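Local coordinates for uncharacterized protein (Legionella longbeachae NSW150, PDB 4JZA) that probably removes the 3-phosphate from phosphatidylinositol 3-phosphate, consistent with a role in the lipid metabolism of the infected host cell, at residues A[370-375]-A[563-568]; A[485-490]-A[533-538]; A[509-514]-A[578-583]. One frame throughout, in Å; residues are numbered along the deposited sequence.

In the fold
All three contacts lie on the same side of the chain's centre, around helices 524-542 and 556-574 beside the nine-stranded mixed sheet. Contact 1 ties strand 365-374 to helix 556-574. Contact 2, about 15 Å away between centres, joins helices 482-492 and 524-542, and the two meet where Ser533 probably hydrogen-bonds Thr564 and His563. Contact 3, about 15 Å from contact 2 and 20 Å from contact 1, sets helix 501-513 against the loop after helix 556-574. Along the chain the segments begin at 370, 485, 509, 533, 563 and 578: contact 2 is nested within contact 1, and contact 3 crosses both. These alternating segments pack neighbouring helices of one region together and, through contact 1, against the sheet.

Contact 1 of 3, residues A[370-375]-A[563-568]; sequences AKRYRS and HTDAMI
Arg372 faces Thr564 across 10.5 Å between their CA atoms, where strand 372-374 and helix 563-568 run almost antiparallel, at 168°, with axes 13.0 Å apart. So wide a gap calls for a long side chain, and arginine supplies one. Bent at chi2 and at chi3 (68°), it carries its guanidinium to the helix, where Arg372 NH1 donates to Asp565 OD1 at 2.8 Å in a salt bridge. OD1 lies in the guanidinium plane and is approached on its syn side, somewhat out of the carboxylate plane, the two flat groups standing nearly perpendicular, 84° apart. Arg372 NH2 leans on the same oxygen, Asp565 OD1, at 3.3 Å, a weak bond. NH1 also reaches Ser369, so a second partner steadies the buried charge. Thr564 offers its carbon side, CB lying 3.6 Å from Arg372 NH2, while its hydroxyl turns to Ser533 and Glu560. A short aspartate suits the helix surface because its partner does the reaching. Strand 352-359 touches both ends of the ion pair. Helix 556-574, which follows strand 545-549 through the CX5R signature of cysteine-based phosphatases, packs on the sheet of an alpha/beta fold, and here a buried ion pair spans the layers.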
loop_
_atom_site.group_PDB
_atom_site.type_symbol
_atom_site.label_atom_id
_atom_site.label_comp_id
_atom_site.label_asym_id
_atom_site.label_seq_id
_atom_site.Cartn_x
_atom_site.Cartn_y
_atom_site.Cartn_z
ATOM N N ALA A 370 19.379 -23.737 -7.915
ATOM C CA ALA A 370 19.327 -22.557 -8.809
ATOM C C ALA A 370 18.431 -21.423 -8.201
ATOM O O ALA A 370 17.730 -21.598 -7.177
ATOM C CB ALA A 370 18.774 -22.949 -10.184
ATOM N N LYS A 371 18.505 -20.272 -8.864
ATOM C CA LYS A 371 17.643 -19.134 -8.626
ATOM C C LYS A 371 16.194 -19.473 -8.909
ATOM O O LYS A 371 15.899 -20.080 -9.932
ATOM C CB LYS A 371 18.129 -17.916 -9.405
ATOM C CG LYS A 371 19.337 -17.338 -8.698
ATOM C CD LYS A 371 20.047 -16.228 -9.430
ATOM C CE LYS A 371 21.377 -15.975 -8.717
ATOM N NZ LYS A 371 21.816 -14.550 -8.830
ATOM N N ARG A 372 15.321 -19.183 -7.927
ATOM C CA ARG A 372 13.886 -19.347 -8.060
ATOM C C ARG A 372 13.317 -17.944 -7.872
ATOM O O ARG A 372 13.598 -17.265 -6.884
ATOM C CB ARG A 372 13.333 -20.335 -7.032
ATOM C CG ARG A 372 13.790 -21.774 -7.288
ATOM C CD ARG A 372 14.485 -22.390 -6.086
ATOM N NE ARG A 372 13.549 -22.602 -5.010
ATOM C CZ ARG A 372 13.874 -22.704 -3.727
ATOM N NH1 ARG A 372 15.129 -22.636 -3.319
ATOM N NH2 ARG A 372 12.911 -22.896 -2.837
ATOM N N TYR A 373 12.521 -17.508 -8.835
ATOM C CA TYR A 373 12.067 -16.130 -8.902
ATOM C C TYR A 373 10.678 -15.906 -8.321
ATOM O O TYR A 373 9.781 -16.706 -8.504
ATOM C CB TYR A 373 12.163 -15.616 -10.339
ATOM C CG TYR A 373 13.562 -15.696 -10.902
ATOM C CD1 TYR A 373 14.056 -16.884 -11.404
ATOM C CD2 TYR A 373 14.391 -14.593 -10.916
ATOM C CE1 TYR A 373 15.332 -16.967 -11.909
ATOM C CE2 TYR A 373 15.669 -14.673 -11.421
ATOM C CZ TYR A 373 16.132 -15.865 -11.914
ATOM O OH TYR A 373 17.399 -15.959 -12.420
ATOM N N ARG A 374 10.532 -14.812 -7.589
ATOM C CA ARG A 374 9.308 -14.501 -6.875
ATOM C C ARG A 374 8.873 -13.072 -7.141
ATOM O O ARG A 374 9.693 -12.203 -7.359
ATOM C CB ARG A 374 9.539 -14.674 -5.380
ATOM C CG ARG A 374 10.824 -14.031 -4.899
ATOM C CD ARG A 374 11.109 -14.347 -3.453
ATOM N NE ARG A 374 9.908 -14.274 -2.643
ATOM C CZ ARG A 374 9.905 -14.334 -1.322
ATOM N NH1 ARG A 374 11.036 -14.461 -0.665
ATOM N NH2 ARG A 374 8.771 -14.269 -0.661
ATOM N N SER A 375 7.572 -12.841 -7.132
ATOM C CA SER A 375 7.012 -11.510 -7.290
ATOM C C SER A 375 5.586 -11.483 -6.766
ATOM O O SER A 375 5.026 -12.510 -6.442
ATOM C CB SER A 375 7.062 -11.057 -8.748
ATOM O OG SER A 375 5.897 -11.437 -9.450
ATOM N N HIS A 563 9.353 -24.563 2.381
ATOM C CA HIS A 563 9.050 -25.975 2.275
ATOM C C HIS A 563 9.970 -26.604 1.245
ATOM O O HIS A 563 10.595 -27.648 1.504
ATOM C CB HIS A 563 7.606 -26.185 1.911
ATOM C CG HIS A 563 7.120 -27.587 2.082
ATOM N ND1 HIS A 563 7.061 -28.481 1.035
ATOM C CD2 HIS A 563 6.570 -28.218 3.145
ATOM C CE1 HIS A 563 6.542 -29.616 1.459
ATOM N NE2 HIS A 563 6.254 -29.493 2.739
ATOM N N THR A 564 10.109 -25.954 0.104
ATOM C CA THR A 564 10.971 -26.484 -0.920
ATOM C C THR A 564 12.412 -26.415 -0.430
ATOM O O THR A 564 13.135 -27.398 -0.490
ATOM C CB THR A 564 10.725 -25.758 -2.247
ATOM O OG1 THR A 564 9.360 -25.947 -2.645
ATOM C CG2 THR A 564 11.612 -26.272 -3.336
ATOM N N ASP A 565 12.857 -25.306 0.116
ATOM C CA ASP A 565 14.194 -25.345 0.734
ATOM C C ASP A 565 14.353 -26.581 1.666
ATOM O O ASP A 565 15.353 -27.285 1.626
ATOM C CB ASP A 565 14.504 -24.058 1.516
ATOM C CG ASP A 565 14.881 -22.874 0.611
ATOM O OD1 ASP A 565 15.295 -23.128 -0.561
ATOM O OD2 ASP A 565 14.787 -21.687 1.083
ATOM N N ALA A 566 13.368 -26.847 2.500
ATOM C CA ALA A 566 13.491 -27.936 3.441
ATOM C C ALA A 566 13.628 -29.291 2.743
ATOM O O ALA A 566 14.314 -30.168 3.247
ATOM C CB ALA A 566 12.293 -27.966 4.370
HETATM N N MSE A 567 12.951 -29.493 1.617
HETATM C CA MSE A 567 13.058 -30.758 0.889
HETATM C C MSE A 567 14.468 -30.906 0.343
HETATM O O MSE A 567 15.075 -31.980 0.416
HETATM C CB MSE A 567 12.025 -30.811 -0.217
HETATM C CG MSE A 567 10.651 -31.019 0.406
HETATM SE SE MSE A 567 9.303 -31.224 -1.011
HETATM C CE MSE A 567 9.891 -33.002 -1.634
ATOM N N ILE A 568 15.006 -29.822 -0.201
ATOM C CA ILE A 568 16.370 -29.814 -0.722
ATOM C C ILE A 568 17.348 -30.099 0.434
ATOM O O ILE A 568 18.220 -30.921 0.284
ATOM C CB ILE A 568 16.664 -28.487 -1.479
ATOM C CG1 ILE A 568 15.830 -28.441 -2.759
ATOM C CG2 ILE A 568 18.138 -28.312 -1.839
ATOM C CD1 ILE A 568 15.753 -27.055 -3.349
#

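Contact 2 of 3, residues A[485-490]-A[533-538]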
loop_
_atom_site.group_PDB
_atom_site.type_symbol
_atom_site.label_atom_id
_atom_site.label_comp_id
_atom_site.label_asym_id
_atom_site.label_seq_id
_atom_site.Cartn_x
_atom_site.Cartn_y
_atom_site.Cartn_z
ATOM N N GLN A 485 -2.116 -32.505 -15.089
ATOM C CA GLN A 485 -1.929 -33.409 -16.219
ATOM C C GLN A 485 -0.963 -32.832 -17.248
ATOM O O GLN A 485 -0.055 -33.548 -17.656
ATOM C CB GLN A 485 -3.247 -33.815 -16.907
ATOM C CG GLN A 485 -4.350 -34.375 -15.989
ATOM C CD GLN A 485 -3.864 -35.419 -14.988
ATOM O OE1 GLN A 485 -2.912 -36.149 -15.249
ATOM N NE2 GLN A 485 -4.543 -35.513 -13.850
ATOM N N SER A 486 -1.119 -31.573 -17.666
ATOM C CA SER A 486 -0.212 -31.070 -18.700
ATOM C C SER A 486 1.178 -31.093 -18.142
ATOM O O SER A 486 2.121 -31.367 -18.897
ATOM C CB SER A 486 -0.452 -29.635 -19.179
ATOM O OG SER A 486 -1.736 -29.168 -18.896
ATOM N N LEU A 487 1.323 -30.796 -16.842
ATOM C CA LEU A 487 2.656 -30.806 -16.276
ATOM C C LEU A 487 3.240 -32.235 -16.294
ATOM O O LEU A 487 4.370 -32.416 -16.764
ATOM C CB LEU A 487 2.710 -30.188 -14.894
ATOM C CG LEU A 487 4.087 -29.639 -14.475
ATOM C CD1 LEU A 487 4.092 -29.143 -13.056
ATOM C CD2 LEU A 487 5.182 -30.668 -14.545
ATOM N N LEU A 488 2.496 -33.239 -15.818
ATOM C CA LEU A 488 2.954 -34.645 -15.940
ATOM C C LEU A 488 3.262 -35.077 -17.385
ATOM O O LEU A 488 4.294 -35.678 -17.674
ATOM C CB LEU A 488 1.917 -35.613 -15.369
ATOM C CG LEU A 488 2.116 -35.868 -13.893
ATOM C CD1 LEU A 488 0.883 -36.519 -13.300
ATOM C CD2 LEU A 488 3.351 -36.715 -13.657
ATOM N N VAL A 489 2.356 -34.769 -18.292
ATOM C CA VAL A 489 2.574 -35.120 -19.659
ATOM C C VAL A 489 3.850 -34.455 -20.177
ATOM O O VAL A 489 4.720 -35.140 -20.697
ATOM C CB VAL A 489 1.331 -34.798 -20.501
ATOM C CG1 VAL A 489 1.675 -34.823 -21.996
ATOM C CG2 VAL A 489 0.228 -35.785 -20.136
ATOM N N THR A 490 3.975 -33.146 -20.001
ATOM C CA THR A 490 5.161 -32.408 -20.472
ATOM C C THR A 490 6.451 -32.908 -19.822
ATOM O O THR A 490 7.515 -33.007 -20.474
ATOM C CB THR A 490 5.057 -30.904 -20.197
ATOM O OG1 THR A 490 3.789 -30.405 -20.637
ATOM C CG2 THR A 490 6.127 -30.146 -20.922
ATOM N N SER A 533 5.794 -27.845 -4.083
ATOM C CA SER A 533 7.242 -28.064 -4.012
ATOM C C SER A 533 7.685 -29.005 -5.105
ATOM O O SER A 533 8.739 -28.791 -5.700
ATOM C CB SER A 533 7.692 -28.597 -2.644
ATOM O OG SER A 533 7.762 -27.582 -1.655
ATOM N N LEU A 534 6.895 -30.041 -5.386
ATOM C CA LEU A 534 7.304 -31.060 -6.393
ATOM C C LEU A 534 7.326 -30.442 -7.800
ATOM O O LEU A 534 8.303 -30.581 -8.492
ATOM C CB LEU A 534 6.430 -32.328 -6.327
ATOM C CG LEU A 534 6.690 -33.171 -5.070
ATOM C CD1 LEU A 534 5.598 -34.198 -4.904
ATOM C CD2 LEU A 534 8.046 -33.855 -5.056
ATOM N N GLU A 535 6.293 -29.682 -8.159
ATOM C CA GLU A 535 6.293 -28.916 -9.375
ATOM C C GLU A 535 7.564 -28.107 -9.517
ATOM O O GLU A 535 8.131 -28.073 -10.606
ATOM C CB GLU A 535 5.117 -27.974 -9.422
ATOM C CG GLU A 535 3.803 -28.702 -9.541
ATOM C CD GLU A 535 2.575 -27.790 -9.455
ATOM O OE1 GLU A 535 2.678 -26.523 -9.357
ATOM O OE2 GLU A 535 1.474 -28.381 -9.480
ATOM N N GLN A 536 8.023 -27.463 -8.443
ATOM C CA GLN A 536 9.225 -26.624 -8.545
ATOM C C GLN A 536 10.420 -27.502 -8.684
ATOM O O GLN A 536 11.358 -27.156 -9.381
ATOM C CB GLN A 536 9.454 -25.736 -7.332
ATOM C CG GLN A 536 8.390 -24.697 -7.109
ATOM C CD GLN A 536 8.547 -23.507 -7.968
ATOM O OE1 GLN A 536 9.550 -23.371 -8.665
ATOM N NE2 GLN A 536 7.550 -22.616 -7.938
ATOM N N LEU A 537 10.422 -28.618 -7.981
ATOM C CA LEU A 537 11.576 -29.507 -8.024
ATOM C C LEU A 537 11.668 -30.162 -9.403
ATOM O O LEU A 537 12.755 -30.333 -9.942
ATOM C CB LEU A 537 11.500 -30.546 -6.923
ATOM C CG LEU A 537 11.826 -30.006 -5.512
ATOM C CD1 LEU A 537 11.469 -31.083 -4.511
ATOM C CD2 LEU A 537 13.268 -29.528 -5.262
ATOM N N ILE A 538 10.526 -30.475 -9.996
ATOM C CA ILE A 538 10.499 -30.986 -11.340
ATOM C C ILE A 538 11.114 -30.000 -12.311
ATOM O O ILE A 538 12.053 -30.343 -13.024
ATOM C CB ILE A 538 9.070 -31.379 -11.750
ATOM C CG1 ILE A 538 8.671 -32.658 -11.000
ATOM C CG2 ILE A 538 8.965 -31.659 -13.242
ATOM C CD1 ILE A 538 7.164 -32.853 -10.878
#
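Leu487 lays one of its methyls over the aliphatic part of Glu535: CD1 of Leu487 comes 3.6 Å from CG of Glu535, and is little farther from the carbons on either side of that atom. The other methyl turns to Ile538, with Leu487 CD2 4.1 Å from Ile538 CG2. A leucine suits this place because its forked end can touch two residues at once, and Glu535 and Ile538, three positions apart, stand on the same face of helix 524-542. With CG anti to the backbone N (chi1 -156°), the fork of Leu487 is carried out between the two helices, whose CA atoms are 8.0 Å apart at Leu487 and Glu535.

Glu535 is extended beyond CG, which sets its methylenes across the leucine and sends the carboxylate onward. There OE2 meets the hydroxyl of Tyr508, while OE1 is bonded by Gln415 and His466. Ile538 needs no such outlet, and its branched beta carbon presents CG2 directly to the leucine. Asn464 of strand 462-465 touches both Leu487 and Glu535, so the edge of the sheet adjoins the helix pair.

Within helix 482-492, Thr490 OG1 donates to Ser486 O at 2.6 Å, from above the carbonyl plane, and the backbone N of Thr490 reaches the same oxygen from the opposite face. The chemistry is thus divided: between the two segments only carbon meets carbon, and the buried carboxylate of Glu535 is probably held in one orientation by its three polar neighbours.

Contact 3 of 3, residues A[509-514]-A[578-583]; sequences QSVLES and PVFDEL
Val511 and Phe580 bring the backbones closest, 6.7 Å between CA atoms, where a turn near the end of helix 501-513 meets a segment without regular structure, 578-583, that bends through an inverse gamma turn centred on Asp581. Phe580 carries this side of the contact. Its CG is anti to the backbone N (chi1 -179°), which extends the ring toward the end of the helix. The nearest approach to Val511 is made at the root of that side chain, Phe580 CB lying 3.6 Å from Val511 CG2. Farther out, Phe580 CE2 lies 3.7 Å from Ser514 OG, with the hydroxyl oblique to the ring. A phenylalanine is apt here, being long enough to touch a beta-branched residue with its stem and a serine one turn later with a ring carbon.

The serine is occupied with the helix itself. Its OG donates to Val511 O at 2.7 Å, in the carbonyl plane and on a lone pair, so the small side chain folds back on the backbone, a common way for serine to bond within a helix. Near a C-terminal end, where carbonyls lose their amide partners, Arg527 of helix 524-542 supplies further donors, bonding Val511 O through NE and Leu512 O through NH2, and its side chain also touches Ser514 and Phe580. Val511, the buried member, rests against Leu531 of the same helix, which suits an apolar branched residue. Two residues before Phe580, Pro578 packs on Met567 and Tyr570 of helix 556-574.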
loop_
_atom_site.group_PDB
_atom_site.type_symbol
_atom_site.label_atom_id
_atom_site.label_comp_id
_atom_site.label_asym_id
_atom_site.label_seq_id
_atom_site.Cartn_x
_atom_site.Cartn_y
_atom_site.Cartn_z
ATOM N N GLN A 509 2.570 -37.691 -8.912
ATOM C CA GLN A 509 1.376 -38.442 -9.275
ATOM C C GLN A 509 0.687 -38.928 -8.012
ATOM O O GLN A 509 -0.531 -38.829 -7.866
ATOM C CB GLN A 509 1.789 -39.628 -10.111
ATOM C CG GLN A 509 0.657 -40.517 -10.578
ATOM C CD GLN A 509 0.284 -40.204 -12.004
ATOM O OE1 GLN A 509 1.074 -40.468 -12.939
ATOM N NE2 GLN A 509 -0.913 -39.615 -12.193
ATOM N N SER A 510 1.483 -39.473 -7.098
ATOM C CA SER A 510 0.960 -40.076 -5.862
ATOM C C SER A 510 0.274 -39.084 -4.911
ATOM O O SER A 510 -0.787 -39.321 -4.367
ATOM C CB SER A 510 2.107 -40.758 -5.124
ATOM O OG SER A 510 1.661 -41.281 -3.888
ATOM N N VAL A 511 0.917 -37.961 -4.693
ATOM C CA VAL A 511 0.359 -36.918 -3.865
ATOM C C VAL A 511 -0.921 -36.354 -4.506
ATOM O O VAL A 511 -1.936 -36.205 -3.859
ATOM C CB VAL A 511 1.429 -35.836 -3.617
ATOM C CG1 VAL A 511 0.831 -34.691 -2.872
ATOM C CG2 VAL A 511 2.585 -36.432 -2.813
ATOM N N LEU A 512 -0.885 -36.067 -5.786
ATOM C CA LEU A 512 -2.080 -35.648 -6.508
ATOM C C LEU A 512 -3.251 -36.602 -6.280
ATOM O O LEU A 512 -4.359 -36.157 -6.010
ATOM C CB LEU A 512 -1.789 -35.620 -7.995
ATOM C CG LEU A 512 -2.355 -34.465 -8.780
ATOM C CD1 LEU A 512 -1.185 -33.609 -9.209
ATOM C CD2 LEU A 512 -3.071 -34.978 -10.014
ATOM N N GLU A 513 -2.998 -37.918 -6.384
ATOM C CA GLU A 513 -4.062 -38.944 -6.265
ATOM C C GLU A 513 -4.545 -39.193 -4.829
ATOM O O GLU A 513 -5.686 -39.625 -4.614
ATOM C CB GLU A 513 -3.637 -40.270 -6.917
ATOM C CG GLU A 513 -3.763 -40.285 -8.439
ATOM C CD GLU A 513 -3.321 -41.616 -9.055
ATOM O OE1 GLU A 513 -3.375 -42.652 -8.351
ATOM O OE2 GLU A 513 -2.897 -41.623 -10.236
ATOM N N SER A 514 -3.685 -38.875 -3.860
ATOM C CA SER A 514 -3.941 -39.109 -2.446
ATOM C C SER A 514 -5.238 -38.505 -1.944
ATOM O O SER A 514 -5.736 -38.924 -0.905
ATOM C CB SER A 514 -2.810 -38.550 -1.611
ATOM O OG SER A 514 -2.939 -37.149 -1.572
ATOM N N PRO A 578 12.128 -36.293 1.130
ATOM C CA PRO A 578 11.094 -36.677 2.076
ATOM C C PRO A 578 9.799 -36.807 1.301
ATOM O O PRO A 578 9.711 -36.302 0.191
ATOM C CB PRO A 578 11.040 -35.486 3.015
ATOM C CG PRO A 578 11.334 -34.314 2.152
ATOM C CD PRO A 578 12.334 -34.820 1.138
ATOM N N VAL A 579 8.790 -37.453 1.872
ATOM C CA VAL A 579 7.550 -37.721 1.122
ATOM C C VAL A 579 6.319 -37.406 1.911
ATOM O O VAL A 579 6.326 -37.435 3.142
ATOM C CB VAL A 579 7.456 -39.194 0.608
ATOM C CG1 VAL A 579 8.589 -39.477 -0.403
ATOM C CG2 VAL A 579 7.495 -40.190 1.776
ATOM N N PHE A 580 5.269 -37.051 1.176
ATOM C CA PHE A 580 4.009 -36.725 1.794
ATOM C C PHE A 580 3.463 -37.798 2.730
ATOM O O PHE A 580 2.993 -37.498 3.819
ATOM C CB PHE A 580 2.964 -36.446 0.719
ATOM C CG PHE A 580 1.612 -36.061 1.275
ATOM C CD1 PHE A 580 1.501 -35.074 2.279
ATOM C CD2 PHE A 580 0.456 -36.707 0.822
ATOM C CE1 PHE A 580 0.275 -34.747 2.789
ATOM C CE2 PHE A 580 -0.773 -36.372 1.322
ATOM C CZ PHE A 580 -0.869 -35.392 2.305
ATOM N N ASP A 581 3.511 -39.036 2.278
ATOM C CA ASP A 581 2.825 -40.125 2.911
ATOM C C ASP A 581 3.721 -40.730 3.987
ATOM O O ASP A 581 4.459 -41.659 3.738
ATOM C CB ASP A 581 2.457 -41.147 1.837
ATOM C CG ASP A 581 1.812 -42.410 2.403
ATOM O OD1 ASP A 581 0.929 -42.334 3.277
ATOM O OD2 ASP A 581 2.214 -43.495 1.937
ATOM N N GLU A 582 3.633 -40.201 5.192
ATOM C CA GLU A 582 4.568 -40.539 6.236
ATOM C C GLU A 582 3.738 -40.406 7.522
ATOM O O GLU A 582 2.848 -39.571 7.565
ATOM C CB GLU A 582 5.755 -39.553 6.129
ATOM C CG GLU A 582 7.098 -40.014 6.685
ATOM C CD GLU A 582 7.761 -41.119 5.870
ATOM O OE1 GLU A 582 8.986 -41.283 5.962
ATOM O OE2 GLU A 582 7.083 -41.846 5.138
ATOM N N LEU A 583 3.928 -41.260 8.524
ATOM C CA LEU A 583 3.155 -41.062 9.756
ATOM C C LEU A 583 3.929 -40.041 10.576
ATOM O O LEU A 583 5.138 -39.991 10.464
ATOM C CB LEU A 583 2.916 -42.353 10.544
ATOM C CG LEU A 583 2.497 -43.628 9.789
ATOM C CD1 LEU A 583 1.965 -44.626 10.820
ATOM C CD2 LEU A 583 1.499 -43.381 8.649
#